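Local coordinates for AAR187Cp (Eremothecium gossypii, PDB 3ZIL), which probably regulates the establishment of sister-chromatid cohesion by acting on cohesin, this chain being the C-terminal Wap1 domain of Wpl1, at residues K62-H65 with R66-W69. Numbering follows the deposited sequence.
Sequences KYRH and REVW
Arg64 and Glu67, three residues apart on helix 54-72, run side by side and join at their charged ends. At the root of Arg64, CB has the CG2 methyl of Val68 4.5 Å away, a loose approach one turn on. The chain then leaves with CG anti to the carbonyl carbon and bends at chi3 (65°), which brings the guanidinium alongside the Glu67 carboxylate. NE makes a weak hydrogen bond to Glu67 OE1, whereas NH2 reaches the same oxygen at 2.7 Å in a nearly straight bond (168°). OE1 thus takes both N-H groups from one edge of the guanidinium; NH2 meets it on the syn side but well out of the carboxylate plane, the two flat groups being turned 38° against each other. NH2 also forms a salt bridge with Asp25, and NH1 a weak bond to the carbonyl of Ser21, so the same cation ties helix 54-72 to helix 20-27. Cutting this side chain back to an alanine would probably leave the carboxylates of Glu67 and Asp25 without their shared positive mate and weaken the tie between the two helices.

Helical bonding resumes just past a kink, where the N of Arg66 and Glu67 make no bond to the turn before: Val68 N donates to Arg64 O at 3.1 Å and Trp69 N to His65 O at 3.0 Å. The CG2 methyl of Val68 rests 3.5 Å from Arg64 O. Around the helix, the His65 ring comes obliquely to the Trp69 indole, NE2 standing 4.3 Å from CE3; His65 NE2 is hydrogen-bonded to the carbonyl of Ile94, and Trp69 NE1 to that of Arg102. One cation facing two carboxylates probably favours the ionised form of both acids, and the two bonds to Glu67 OE1 hold the guanidinium's rotation where two helices of this all-helical domain meet.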
ATOM      1  N   LYS A  62      28.935   4.946  16.989  1.00 25.75           N
ATOM      2  CA  LYS A  62      29.216   5.515  18.334  1.00 28.27           C
ATOM      3  C   LYS A  62      29.853   6.860  18.334  1.00 25.39           C
ATOM      4  O   LYS A  62      29.694   7.593  19.293  1.00 25.14           O
ATOM      5  CB  LYS A  62      30.158   4.627  19.178  1.00 32.26           C
ATOM      6  CG  LYS A  62      29.611   3.240  19.474  1.00 41.38           C
ATOM      7  CD  LYS A  62      30.589   2.386  20.297  1.00 45.97           C
ATOM      8  CE  LYS A  62      30.714   2.922  21.722  1.00 59.26           C
ATOM      9  NZ  LYS A  62      30.738   1.854  22.771  1.00 63.99           N
ATOM     10  N   TYR A  63      30.688   7.129  17.337  1.00 24.18           N
ATOM     11  CA  TYR A  63      31.611   8.223  17.424  1.00 26.57           C
ATOM     12  C   TYR A  63      31.596   9.159  16.261  1.00 27.27           C
ATOM     13  O   TYR A  63      32.020  10.285  16.452  1.00 30.75           O
ATOM     14  CB  TYR A  63      33.055   7.751  17.516  1.00 26.63           C
ATOM     15  CG  TYR A  63      33.326   6.891  18.689  1.00 30.29           C
ATOM     16  CD1 TYR A  63      33.095   7.347  19.989  1.00 33.35           C
ATOM     17  CD2 TYR A  63      33.848   5.601  18.506  1.00 32.03           C
ATOM     18  CE1 TYR A  63      33.343   6.531  21.078  1.00 34.11           C
ATOM     19  CE2 TYR A  63      34.139   4.802  19.564  1.00 31.22           C
ATOM     20  CZ  TYR A  63      33.894   5.279  20.836  1.00 34.97           C
ATOM     21  OH  TYR A  63      34.169   4.462  21.866  1.00 42.02           O
ATOM     22  N   ARG A  64      31.237   8.694  15.054  1.00 24.96           N
ATOM     23  CA  ARG A  64      31.241   9.600  13.911  1.00 25.89           C
ATOM     24  C   ARG A  64      29.961   9.601  13.078  1.00 22.41           C
ATOM     25  O   ARG A  64      30.008   9.841  11.909  1.00 21.59           O
ATOM     26  CB  ARG A  64      32.513   9.340  13.056  1.00 28.84           C
ATOM     27  CG  ARG A  64      33.716   9.527  13.965  1.00 35.18           C
ATOM     28  CD  ARG A  64      35.016   9.471  13.218  1.00 42.01           C
ATOM     29  NE  ARG A  64      35.137  10.571  12.288  1.00 37.00           N
ATOM     30  CZ  ARG A  64      36.203  10.758  11.521  1.00 37.78           C
ATOM     31  NH1 ARG A  64      37.238   9.922  11.575  1.00 35.63           N
ATOM     32  NH2 ARG A  64      36.216  11.771  10.697  1.00 35.74           N
ATOM     33  N   HIS A  65      28.823   9.293  13.692  1.00 21.29           N
ATOM     34  CA  HIS A  65      27.626   9.075  12.950  1.00 19.27           C
ATOM     35  C   HIS A  65      27.206  10.348  12.189  1.00 21.22           C
ATOM     36  O   HIS A  65      26.949  10.328  10.968  1.00 19.23           O
ATOM     37  CB  HIS A  65      26.546   8.584  13.903  1.00 17.02           C
ATOM     38  CG  HIS A  65      25.459   7.782  13.231  1.00 18.95           C
ATOM     39  ND1 HIS A  65      24.413   7.235  13.913  1.00 18.88           N
ATOM     40  CD2 HIS A  65      25.279   7.440  11.861  1.00 17.64           C
ATOM     41  CE1 HIS A  65      23.619   6.576  13.033  1.00 20.01           C
ATOM     42  NE2 HIS A  65      24.155   6.728  11.769  1.00 19.59           N
ATOM     43  N   ARG A  66      27.184  11.496  12.855  1.00 21.23           N
ATOM     44  CA  ARG A  66      26.762  12.708  12.153  1.00 22.35           C
ATOM     45  C   ARG A  66      27.690  13.114  11.014  1.00 22.60           C
ATOM     46  O   ARG A  66      27.209  13.537   9.982  1.00 22.02           O
ATOM     47  CB  ARG A  66      26.624  13.917  13.078  1.00 26.56           C
ATOM     48  CG  ARG A  66      26.646  15.193  12.200  1.00 33.38           C
ATOM     49  CD  ARG A  66      27.032  16.464  12.890  1.00 39.67           C
ATOM     50  NE  ARG A  66      28.319  16.433  13.590  1.00 41.91           N
ATOM     51  CZ  ARG A  66      29.449  16.790  12.992  1.00 47.18           C
ATOM     52  NH1 ARG A  66      29.439  17.132  11.702  1.00 41.95           N
ATOM     53  NH2 ARG A  66      30.577  16.785  13.666  1.00 44.46           N
ATOM     54  N   GLU A  67      29.007  12.970  11.155  1.00 22.04           N
ATOM     55  CA  GLU A  67      29.880  13.425  10.067  1.00 22.98           C
ATOM     56  C   GLU A  67      29.743  12.444   8.856  1.00 22.65           C
ATOM     57  O   GLU A  67      29.725  12.893   7.675  1.00 21.74           O
ATOM     58  CB  GLU A  67      31.362  13.459  10.522  1.00 22.66           C
ATOM     59  CG  GLU A  67      32.306  14.058   9.501  1.00 29.54           C
ATOM     60  CD  GLU A  67      33.782  13.819   9.800  1.00 36.08           C
ATOM     61  OE1 GLU A  67      34.109  13.434  10.943  1.00 36.43           O
ATOM     62  OE2 GLU A  67      34.619  14.005   8.881  1.00 36.60           O
ATOM     63  N   VAL A  68      29.693  11.122   9.140  1.00 18.51           N
ATOM     64  CA  VAL A  68      29.563  10.153   8.028  1.00 20.19           C
ATOM     65  C   VAL A  68      28.211  10.414   7.267  1.00 20.10           C
ATOM     66  O   VAL A  68      28.152  10.408   6.046  1.00 21.80           O
ATOM     67  CB  VAL A  68      29.723   8.663   8.544  1.00 18.48           C
ATOM     68  CG1 VAL A  68      29.295   7.591   7.520  1.00 18.61           C
ATOM     69  CG2 VAL A  68      31.153   8.439   8.914  1.00 20.16           C
ATOM     70  N   TRP A  69      27.138  10.676   8.019  1.00 21.88           N
ATOM     71  CA  TRP A  69      25.807  10.855   7.436  1.00 23.08           C
ATOM     72  C   TRP A  69      25.786  12.106   6.607  1.00 23.56           C
ATOM     73  O   TRP A  69      25.272  12.084   5.510  1.00 21.08           O
ATOM     74  CB  TRP A  69      24.745  10.962   8.533  1.00 19.59           C
ATOM     75  CG  TRP A  69      23.287  10.908   8.049  1.00 21.06           C
ATOM     76  CD1 TRP A  69      22.448  11.980   7.668  1.00 20.14           C
ATOM     77  CD2 TRP A  69      22.473   9.691   7.863  1.00 21.39           C
ATOM     78  NE1 TRP A  69      21.203  11.526   7.268  1.00 20.92           N
ATOM     79  CE2 TRP A  69      21.139  10.144   7.417  1.00 21.25           C
ATOM     80  CE3 TRP A  69      22.693   8.321   8.087  1.00 23.06           C
ATOM     81  CZ2 TRP A  69      20.112   9.251   7.198  1.00 21.63           C
ATOM     82  CZ3 TRP A  69      21.637   7.422   7.881  1.00 22.97           C
ATOM     83  CH2 TRP A  69      20.381   7.875   7.439  1.00 23.34           C
TER